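Local coordinates for protein Bug27 (PDB 2QPQ) that probably binds a small solute in the periplasm as the Venus-flytrap receptor of a tripartite tricarboxylate-type transport system, at residues A[113-116]-A[117-121]; A[146-149]-A[150-154]; A[233-236]-A[237-240]; A[284-287]-A[288-292]. All blocks are in the same frame, centred on the assembly; numbering follows the deposited sequence.

Contact 1: residues A[113-116]-A[117-121]; sequences KYKT and LGELM
Glu119 ties the loop to the first turn of helix 117-123 by two bonds: its OE1 accepts from Lys115 N and its own N donates to Thr116 OG1. Lys115 N reaches Glu119 OE1 over 2.9 Å, from above the carboxylate plane, 43° out of it. Thr116, the N-cap residue, receives Glu119 N on its OG1 at 3.2 Å. The hydroxyl can do this because it sits between its own backbone N and carbonyl carbon (chi1 68°), which turns it toward the amide of Glu119. Leu120 N adds a weak bond to Thr116 O at 3.4 Å. This is close to a capping box, but the Glu119 carboxylate takes the amide of Lys115 instead of that of Thr116, whose buried N has no partner. The ammonium of Lys115 turns elsewhere, to the carbonyl of Ser112.

Packing takes over beyond the cap. Leu120 CD1 lies over one face of the Tyr114 ring, 3.9 Å from its centroid and nearly on the normal, a CH-pi contact, while Lys113 CG covers the opposite face. Val131 and Leu199 touch both Tyr114 and Leu120. The loop is thus tied to the helix by polar bonds and by an aliphatic-aromatic contact, and the anionic Glu119 in the first turn would probably interact favourably with the helix dipole.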
loop_
_atom_site.group_PDB
_atom_site.type_symbol
_atom_site.label_atom_id
_atom_site.label_comp_id
_atom_site.label_asym_id
_atom_site.label_seq_id
_atom_site.Cartn_x
_atom_site.Cartn_y
_atom_site.Cartn_z
ATOM N N LYS A 113 -23.356 13.249 6.435
ATOM C CA LYS A 113 -24.450 12.462 7.024
ATOM C C LYS A 113 -24.007 11.114 7.550
ATOM O O LYS A 113 -24.732 10.518 8.343
ATOM C CB LYS A 113 -25.593 12.236 6.032
ATOM C CG LYS A 113 -25.181 11.475 4.787
ATOM C CD LYS A 113 -26.380 11.226 3.919
ATOM C CE LYS A 113 -25.971 10.611 2.602
ATOM N NZ LYS A 113 -27.189 10.362 1.734
ATOM N N TYR A 114 -22.844 10.623 7.099
ATOM C CA TYR A 114 -22.351 9.326 7.545
ATOM C C TYR A 114 -21.472 9.529 8.749
ATOM O O TYR A 114 -20.350 10.036 8.647
ATOM C CB TYR A 114 -21.529 8.600 6.465
ATOM C CG TYR A 114 -22.225 8.369 5.165
ATOM C CD1 TYR A 114 -23.434 7.662 5.102
ATOM C CD2 TYR A 114 -21.656 8.821 3.970
ATOM C CE1 TYR A 114 -24.075 7.433 3.875
ATOM C CE2 TYR A 114 -22.293 8.618 2.756
ATOM C CZ TYR A 114 -23.501 7.904 2.725
ATOM O OH TYR A 114 -24.091 7.677 1.504
ATOM N N LYS A 115 -22.004 9.111 9.894
ATOM C CA LYS A 115 -21.363 9.266 11.178
ATOM C C LYS A 115 -20.559 8.014 11.567
ATOM O O LYS A 115 -19.555 8.089 12.307
ATOM C CB LYS A 115 -22.486 9.566 12.218
ATOM C CG LYS A 115 -22.875 11.074 12.420
ATOM C CD LYS A 115 -23.242 11.908 11.172
ATOM C CE LYS A 115 -23.749 13.350 11.559
ATOM N NZ LYS A 115 -23.885 14.400 10.444
ATOM N N THR A 116 -20.976 6.856 11.055
ATOM C CA THR A 116 -20.290 5.607 11.352
ATOM C C THR A 116 -20.186 4.795 10.068
ATOM O O THR A 116 -20.908 5.065 9.105
ATOM C CB THR A 116 -21.081 4.751 12.384
ATOM O OG1 THR A 116 -22.285 4.282 11.779
ATOM C CG2 THR A 116 -21.462 5.553 13.612
ATOM N N LEU A 117 -19.319 3.789 10.058
ATOM C CA LEU A 117 -19.289 2.848 8.948
ATOM C C LEU A 117 -20.621 2.132 8.766
ATOM O O LEU A 117 -20.997 1.852 7.644
ATOM C CB LEU A 117 -18.154 1.822 9.068
ATOM C CG LEU A 117 -17.826 1.092 7.742
ATOM C CD1 LEU A 117 -17.018 2.030 6.840
ATOM C CD2 LEU A 117 -17.066 -0.201 7.940
ATOM N N GLY A 118 -21.332 1.858 9.870
ATOM C CA GLY A 118 -22.596 1.133 9.813
ATOM C C GLY A 118 -23.663 1.875 9.025
ATOM O O GLY A 118 -24.416 1.272 8.284
ATOM N N GLU A 119 -23.708 3.195 9.186
ATOM C CA GLU A 119 -24.590 4.076 8.428
ATOM C C GLU A 119 -24.271 4.055 6.937
ATOM O O GLU A 119 -25.179 4.078 6.101
ATOM C CB GLU A 119 -24.512 5.508 8.987
ATOM C CG GLU A 119 -25.293 5.663 10.318
ATOM C CD GLU A 119 -25.102 7.000 11.006
ATOM O OE1 GLU A 119 -24.625 7.963 10.364
ATOM O OE2 GLU A 119 -25.468 7.105 12.209
ATOM N N LEU A 120 -22.984 4.021 6.613
ATOM C CA LEU A 120 -22.549 3.965 5.207
ATOM C C LEU A 120 -23.020 2.656 4.564
ATOM O O LEU A 120 -23.604 2.649 3.472
ATOM C CB LEU A 120 -21.003 4.070 5.131
ATOM C CG LEU A 120 -20.382 3.823 3.748
ATOM C CD1 LEU A 120 -20.728 5.014 2.869
ATOM C CD2 LEU A 120 -18.865 3.598 3.800
ATOM N N MET A 121 -22.752 1.548 5.253
ATOM C CA MET A 121 -23.119 0.220 4.766
ATOM C C MET A 121 -24.641 0.050 4.588
ATOM O O MET A 121 -25.077 -0.507 3.594
ATOM C CB MET A 121 -22.520 -0.877 5.639
ATOM C CG MET A 121 -20.997 -0.962 5.585
ATOM S SD MET A 121 -20.327 -2.271 6.624
ATOM C CE MET A 121 -20.833 -1.783 8.276
#

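Contact 2: residues A[146-149]-A[150-154]; sequences GELL and NVSAK
Leu148 and Ser152 meet one turn apart in helix 141-153, the crossover helix of a beta-alpha-beta unit whose parallel strands are 132-135 and 158-161. Four i to i+4 backbone bonds span the junction. Asn150 N donates to Gly146 O and Val151 N to Glu147 O, the latter at 2.9 Å. One residue on, Ser152 N reaches Leu148 O at 2.8 Å. Ala153 N closes the series on Leu149 O at 2.7 Å.

Leu148 O carries a second load. Ser152 OG donates to it as well, also at 2.8 Å from Leu148 O, and the hydroxyl and the amide N approach from opposite faces of the carbonyl plane. The hydroxyl is placed by a first torsion that sets OG beside its own backbone N (chi1 -57°), folding it back along the helix toward the preceding turn. In this way a polar group on an exposed part of the helix is satisfied by the backbone. Ser152 OG also lies 3.6 Å from the aliphatic CD1 of Leu148.

Glu147 finds its partner outside the helix. Its chain bends at chi2 (-55°), and OE2 is hydrogen-bonded to the hydroxyl of Tyr133. At the other end Lys154 leaves helical geometry with positive phi, and its carbonyl accepts from Lys125 NZ.

On the buried side the helix packs against helix 117-123, where Met121 touches both Leu149 and Ala153, while Val151 faces helix 275-296. Along this flank Leu149 CD1 lies 3.9 Å from Ala153 CB.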
loop_
_atom_site.group_PDB
_atom_site.type_symbol
_atom_site.label_atom_id
_atom_site.label_comp_id
_atom_site.label_asym_id
_atom_site.label_seq_id
_atom_site.Cartn_x
_atom_site.Cartn_y
_atom_site.Cartn_z
ATOM N N GLY A 146 -12.346 -1.007 -0.692
ATOM C CA GLY A 146 -13.799 -0.677 -0.888
ATOM C C GLY A 146 -14.517 -1.862 -1.521
ATOM O O GLY A 146 -15.661 -2.188 -1.174
ATOM N N GLU A 147 -13.874 -2.510 -2.486
ATOM C CA GLU A 147 -14.482 -3.689 -3.092
ATOM C C GLU A 147 -14.588 -4.856 -2.100
ATOM O O GLU A 147 -15.567 -5.585 -2.099
ATOM C CB GLU A 147 -13.726 -4.073 -4.363
ATOM C CG GLU A 147 -13.974 -3.043 -5.515
ATOM C CD GLU A 147 -15.462 -2.857 -5.798
ATOM O OE1 GLU A 147 -16.124 -3.885 -6.010
ATOM O OE2 GLU A 147 -15.988 -1.695 -5.804
ATOM N N LEU A 148 -13.583 -5.020 -1.240
ATOM C CA LEU A 148 -13.633 -6.059 -0.230
ATOM C C LEU A 148 -14.776 -5.800 0.734
ATOM O O LEU A 148 -15.472 -6.736 1.154
ATOM C CB LEU A 148 -12.295 -6.148 0.525
ATOM C CG LEU A 148 -12.152 -7.216 1.621
ATOM C CD1 LEU A 148 -12.314 -8.638 1.039
ATOM C CD2 LEU A 148 -10.789 -7.025 2.301
ATOM N N LEU A 149 -14.975 -4.544 1.104
ATOM C CA LEU A 149 -16.119 -4.227 1.939
ATOM C C LEU A 149 -17.442 -4.590 1.249
ATOM O O LEU A 149 -18.338 -5.163 1.887
ATOM C CB LEU A 149 -16.105 -2.767 2.336
ATOM C CG LEU A 149 -17.194 -2.276 3.318
ATOM C CD1 LEU A 149 -17.182 -3.074 4.630
ATOM C CD2 LEU A 149 -16.974 -0.808 3.574
ATOM N N ASN A 150 -17.570 -4.228 -0.031
ATOM C CA ASN A 150 -18.761 -4.559 -0.834
ATOM C C ASN A 150 -19.046 -6.048 -0.799
ATOM O O ASN A 150 -20.184 -6.448 -0.568
ATOM C CB ASN A 150 -18.618 -4.178 -2.321
ATOM C CG ASN A 150 -18.953 -2.707 -2.632
ATOM O OD1 ASN A 150 -18.581 -2.220 -3.704
ATOM N ND2 ASN A 150 -19.660 -2.012 -1.736
ATOM N N VAL A 151 -18.017 -6.838 -1.086
ATOM C CA VAL A 151 -18.125 -8.302 -1.150
ATOM C C VAL A 151 -18.444 -8.867 0.253
ATOM O O VAL A 151 -19.329 -9.705 0.388
ATOM C CB VAL A 151 -16.833 -8.932 -1.777
ATOM C CG1 VAL A 151 -16.790 -10.449 -1.624
ATOM C CG2 VAL A 151 -16.716 -8.569 -3.267
ATOM N N SER A 152 -17.765 -8.364 1.289
ATOM C CA SER A 152 -17.894 -8.907 2.648
ATOM C C SER A 152 -19.152 -8.452 3.359
ATOM O O SER A 152 -19.752 -9.206 4.143
ATOM C CB SER A 152 -16.658 -8.530 3.486
ATOM O OG SER A 152 -15.449 -8.989 2.868
ATOM N N ALA A 153 -19.563 -7.217 3.117
ATOM C CA ALA A 153 -20.723 -6.649 3.799
ATOM C C ALA A 153 -21.970 -6.731 2.913
ATOM O O ALA A 153 -23.061 -6.280 3.307
ATOM C CB ALA A 153 -20.446 -5.243 4.170
ATOM N N LYS A 154 -21.779 -7.282 1.715
ATOM C CA LYS A 154 -22.791 -7.328 0.644
ATOM C C LYS A 154 -23.400 -5.953 0.338
ATOM O O LYS A 154 -24.612 -5.765 0.355
ATOM C CB LYS A 154 -23.858 -8.393 0.943
ATOM C CG LYS A 154 -23.251 -9.796 1.081
ATOM C CD LYS A 154 -24.297 -10.850 1.506
ATOM C CE LYS A 154 -24.782 -10.655 2.977
ATOM N NZ LYS A 154 -25.138 -11.969 3.670
#

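Contact 3: residues A[233-236]-A[237-240]; sequences LVPG and ATPM
Pro235 and Thr238 close a type I beta turn that takes the chain out of strand 227-235 and toward helix 240-254, with Pro239 at the N-cap of that helix. The contact is therefore a connection between strand and helix, and much of it is buried.

Its anchor is the carbonyl oxygen of Pro235, which accepts two bonds from the same residue. Thr238 N donates at 3.0 Å from above the carbonyl plane, 40° out of it, and supplies the i to i+3 bond characteristic of the turn. The Thr238 hydroxyl donates as well, with OG1 2.6 Å from Pro235 O and much closer to the carbonyl plane. Both donors come from one residue because OG1 stands beside the backbone N of Thr238 (chi1 -54°), so that amide and hydroxyl face the same oxygen.

Apolar atoms fill in around this pair. Val234 comes up at about a right angle to Thr238, its CG2 lying 3.5 Å from Thr238 CB and at the same distance from Thr238 OG1. From the next residue of the strand, the proline ring brings CD to within 3.5 Å of Thr238 OG1. Outside the turn, Pro63 touches Ala237 and Thr238, and backbone bonds join Val234 to Ala94 of strand 93-109 and Gly236 to Asp92 just before it.

The chemistry implies that one carbonyl at the end of the strand helps hold both the backbone and the side-chain rotation of Thr238, and that the buried hydroxyl has its donor bond met within the turn.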
loop_
_atom_site.group_PDB
_atom_site.type_symbol
_atom_site.label_atom_id
_atom_site.label_comp_id
_atom_site.label_asym_id
_atom_site.label_seq_id
_atom_site.Cartn_x
_atom_site.Cartn_y
_atom_site.Cartn_z
ATOM N N LEU A 233 12.182 -5.850 -2.868
ATOM C CA LEU A 233 12.431 -7.157 -3.507
ATOM C C LEU A 233 13.694 -7.082 -4.345
ATOM O O LEU A 233 14.161 -5.970 -4.668
ATOM C CB LEU A 233 11.256 -7.567 -4.421
ATOM C CG LEU A 233 9.815 -7.352 -3.944
ATOM C CD1 LEU A 233 8.759 -7.771 -4.998
ATOM C CD2 LEU A 233 9.565 -8.126 -2.614
ATOM N N VAL A 234 14.216 -8.259 -4.736
ATOM C CA VAL A 234 15.389 -8.361 -5.618
ATOM C C VAL A 234 15.031 -9.401 -6.672
ATOM O O VAL A 234 13.983 -10.046 -6.566
ATOM C CB VAL A 234 16.666 -8.792 -4.857
ATOM C CG1 VAL A 234 17.302 -7.518 -4.084
ATOM C CG2 VAL A 234 16.382 -10.015 -3.907
ATOM N N PRO A 235 15.869 -9.549 -7.705
ATOM C CA PRO A 235 15.575 -10.609 -8.652
ATOM C C PRO A 235 15.467 -11.973 -7.922
ATOM O O PRO A 235 16.224 -12.238 -6.973
ATOM C CB PRO A 235 16.762 -10.557 -9.619
ATOM C CG PRO A 235 17.238 -9.057 -9.542
ATOM C CD PRO A 235 17.083 -8.783 -8.071
ATOM N N GLY A 236 14.531 -12.805 -8.402
ATOM C CA GLY A 236 14.217 -14.112 -7.859
ATOM C C GLY A 236 15.381 -15.034 -7.549
ATOM O O GLY A 236 15.322 -15.754 -6.562
ATOM N N ALA A 237 16.458 -14.992 -8.340
ATOM C CA ALA A 237 17.614 -15.893 -8.118
ATOM C C ALA A 237 18.644 -15.358 -7.109
ATOM O O ALA A 237 19.679 -15.989 -6.878
ATOM C CB ALA A 237 18.324 -16.192 -9.465
ATOM N N THR A 238 18.387 -14.202 -6.508
ATOM C CA THR A 238 19.380 -13.584 -5.615
ATOM C C THR A 238 19.579 -14.496 -4.423
ATOM O O THR A 238 18.631 -14.810 -3.737
ATOM C CB THR A 238 18.903 -12.198 -5.091
ATOM O OG1 THR A 238 18.547 -11.387 -6.225
ATOM C CG2 THR A 238 20.042 -11.529 -4.343
ATOM N N PRO A 239 20.819 -14.943 -4.178
ATOM C CA PRO A 239 21.022 -15.885 -3.054
ATOM C C PRO A 239 20.550 -15.302 -1.711
ATOM O O PRO A 239 20.545 -14.085 -1.505
ATOM C CB PRO A 239 22.525 -16.079 -3.025
ATOM C CG PRO A 239 22.947 -15.801 -4.475
ATOM C CD PRO A 239 22.071 -14.641 -4.897
ATOM N N MET A 240 20.139 -16.179 -0.816
ATOM C CA MET A 240 19.720 -15.762 0.492
ATOM C C MET A 240 20.802 -14.983 1.201
ATOM O O MET A 240 20.482 -14.021 1.903
ATOM C CB MET A 240 19.271 -16.980 1.327
ATOM C CG MET A 240 18.673 -16.618 2.714
ATOM S SD MET A 240 17.251 -15.483 2.640
ATOM C CE MET A 240 15.927 -16.592 2.187
#

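Contact 4: residues A[284-287]-A[288-292]; sequences TDID and RFSAL
Arg288 reaches back along helix 275-296 to Asp285, three residues before it, while its amide N bonds to Thr284 O at 3.0 Å. The side chain runs extended from CG to NE, lies beside that of Asp285 and points the same way. NH1 forms a long salt bridge with Asp285 OD1 at 3.6 Å; the oxygen sits at the edge of the guanidinium, near its plane, though the two planar groups are turned 45° apart. The firmer partner of this carboxylate is Trp229 NE1, hydrogen-bonded to OD2, and the Arg288 pair is looser and probably mainly electrostatic.

Phe289 follows with its N bonded to Asp285 O at 2.8 Å. CG is set beside the residue's own backbone N (chi1 -69°), which lays the ring alongside Asp285 and puts CE2 3.8 Å from Asp285 CB. The ring continues into the core, against Ala76 and Val77 of helix 74-81 and Leu144 of helix 141-153.

Ser290 N then bonds to Ile286 O at 2.9 Å, and Ala291 N to Asp287 O at 3.1 Å. Asp287 OD1 forms a salt bridge with Lys90 NZ. Leu292 N bonds to Arg288 O, and its side chain packs on Leu144, Leu148 and Val151. These are the bonds of a regular alpha-helix, amphipathic in that Ile286, Phe289 and Leu292 are buried while Thr284, Asp287 and Ala291 are exposed.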
loop_
_atom_site.group_PDB
_atom_site.type_symbol
_atom_site.label_atom_id
_atom_site.label_comp_id
_atom_site.label_asym_id
_atom_site.label_seq_id
_atom_site.Cartn_x
_atom_site.Cartn_y
_atom_site.Cartn_z
ATOM N N THR A 284 1.093 -14.993 -0.440
ATOM C CA THR A 284 -0.228 -15.091 0.176
ATOM C C THR A 284 -1.166 -13.975 -0.313
ATOM O O THR A 284 -2.328 -14.229 -0.587
ATOM C CB THR A 284 -0.110 -15.018 1.695
ATOM O OG1 THR A 284 0.610 -16.174 2.139
ATOM C CG2 THR A 284 -1.491 -14.969 2.350
ATOM N N ASP A 285 -0.642 -12.754 -0.442
ATOM C CA ASP A 285 -1.476 -11.619 -0.843
ATOM C C ASP A 285 -1.773 -11.687 -2.338
ATOM O O ASP A 285 -2.836 -11.304 -2.784
ATOM C CB ASP A 285 -0.829 -10.294 -0.447
ATOM C CG ASP A 285 -1.137 -9.900 1.006
ATOM O OD1 ASP A 285 -1.896 -10.634 1.696
ATOM O OD2 ASP A 285 -0.652 -8.846 1.457
ATOM N N ILE A 286 -0.826 -12.191 -3.109
ATOM C CA ILE A 286 -1.083 -12.405 -4.518
ATOM C C ILE A 286 -2.300 -13.303 -4.641
ATOM O O ILE A 286 -3.239 -12.979 -5.386
ATOM C CB ILE A 286 0.135 -13.027 -5.232
ATOM C CG1 ILE A 286 1.212 -11.941 -5.443
ATOM C CG2 ILE A 286 -0.315 -13.630 -6.609
ATOM C CD1 ILE A 286 2.530 -12.441 -6.012
ATOM N N ASP A 287 -2.293 -14.413 -3.898
ATOM C CA ASP A 287 -3.387 -15.400 -3.967
ATOM C C ASP A 287 -4.706 -14.786 -3.512
ATOM O O ASP A 287 -5.727 -14.950 -4.140
ATOM C CB ASP A 287 -3.030 -16.630 -3.119
ATOM C CG ASP A 287 -1.891 -17.472 -3.732
ATOM O OD1 ASP A 287 -1.538 -17.296 -4.936
ATOM O OD2 ASP A 287 -1.362 -18.341 -2.993
ATOM N N ARG A 288 -4.659 -14.061 -2.412
ATOM C CA ARG A 288 -5.846 -13.475 -1.819
ATOM C C ARG A 288 -6.450 -12.374 -2.710
ATOM O O ARG A 288 -7.672 -12.313 -2.920
ATOM C CB ARG A 288 -5.460 -12.954 -0.441
ATOM C CG ARG A 288 -6.398 -11.989 0.176
ATOM C CD ARG A 288 -5.587 -11.163 1.137
ATOM N NE ARG A 288 -6.505 -10.357 1.918
ATOM C CZ ARG A 288 -6.151 -9.295 2.611
ATOM N NH1 ARG A 288 -4.889 -8.863 2.594
ATOM N NH2 ARG A 288 -7.079 -8.679 3.304
ATOM N N PHE A 289 -5.586 -11.515 -3.250
ATOM C CA PHE A 289 -6.070 -10.400 -4.066
ATOM C C PHE A 289 -6.592 -10.935 -5.369
ATOM O O PHE A 289 -7.582 -10.440 -5.892
ATOM C CB PHE A 289 -4.954 -9.364 -4.318
ATOM C CG PHE A 289 -4.564 -8.610 -3.076
ATOM C CD1 PHE A 289 -5.509 -8.393 -2.070
ATOM C CD2 PHE A 289 -3.269 -8.118 -2.901
ATOM C CE1 PHE A 289 -5.180 -7.719 -0.920
ATOM C CE2 PHE A 289 -2.926 -7.373 -1.726
ATOM C CZ PHE A 289 -3.873 -7.197 -0.743
ATOM N N SER A 290 -5.943 -11.980 -5.888
ATOM C CA SER A 290 -6.380 -12.550 -7.175
ATOM C C SER A 290 -7.781 -13.117 -7.045
ATOM O O SER A 290 -8.602 -12.997 -7.970
ATOM C CB SER A 290 -5.399 -13.621 -7.657
ATOM O OG SER A 290 -4.385 -12.952 -8.392
ATOM N N ALA A 291 -8.037 -13.726 -5.894
ATOM C CA ALA A 291 -9.361 -14.284 -5.598
ATOM C C ALA A 291 -10.454 -13.188 -5.557
ATOM O O ALA A 291 -11.542 -13.323 -6.159
ATOM C CB ALA A 291 -9.310 -15.045 -4.287
ATOM N N LEU A 292 -10.162 -12.110 -4.844
ATOM C CA LEU A 292 -11.045 -10.957 -4.764
ATOM C C LEU A 292 -11.309 -10.319 -6.120
ATOM O O LEU A 292 -12.456 -10.061 -6.461
ATOM C CB LEU A 292 -10.461 -9.899 -3.806
ATOM C CG LEU A 292 -11.271 -8.595 -3.647
ATOM C CD1 LEU A 292 -12.697 -8.870 -3.112
ATOM C CD2 LEU A 292 -10.490 -7.632 -2.752
#

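The first two contacts and the fourth form a packed series. Met121 SD of contact 1 lies 3.8 Å from Leu149 CD1 of contact 2, and Leu148 CB of contact 2 lies 4.0 Å from Leu292 CD2 of contact 4. Helix 141-153 is therefore flanked by helix 117-123 and helix 275-296. Contact 3 stands apart: its nearest atoms are about 8 Å from contact 4 and about 30 Å from contact 1, whose centre is about 45 Å from its own, on the opposite side of the chain's centre. Contacts 1 and 3 thus mark distant parts of a Venus-flytrap fold, with contacts 2 and 4 between.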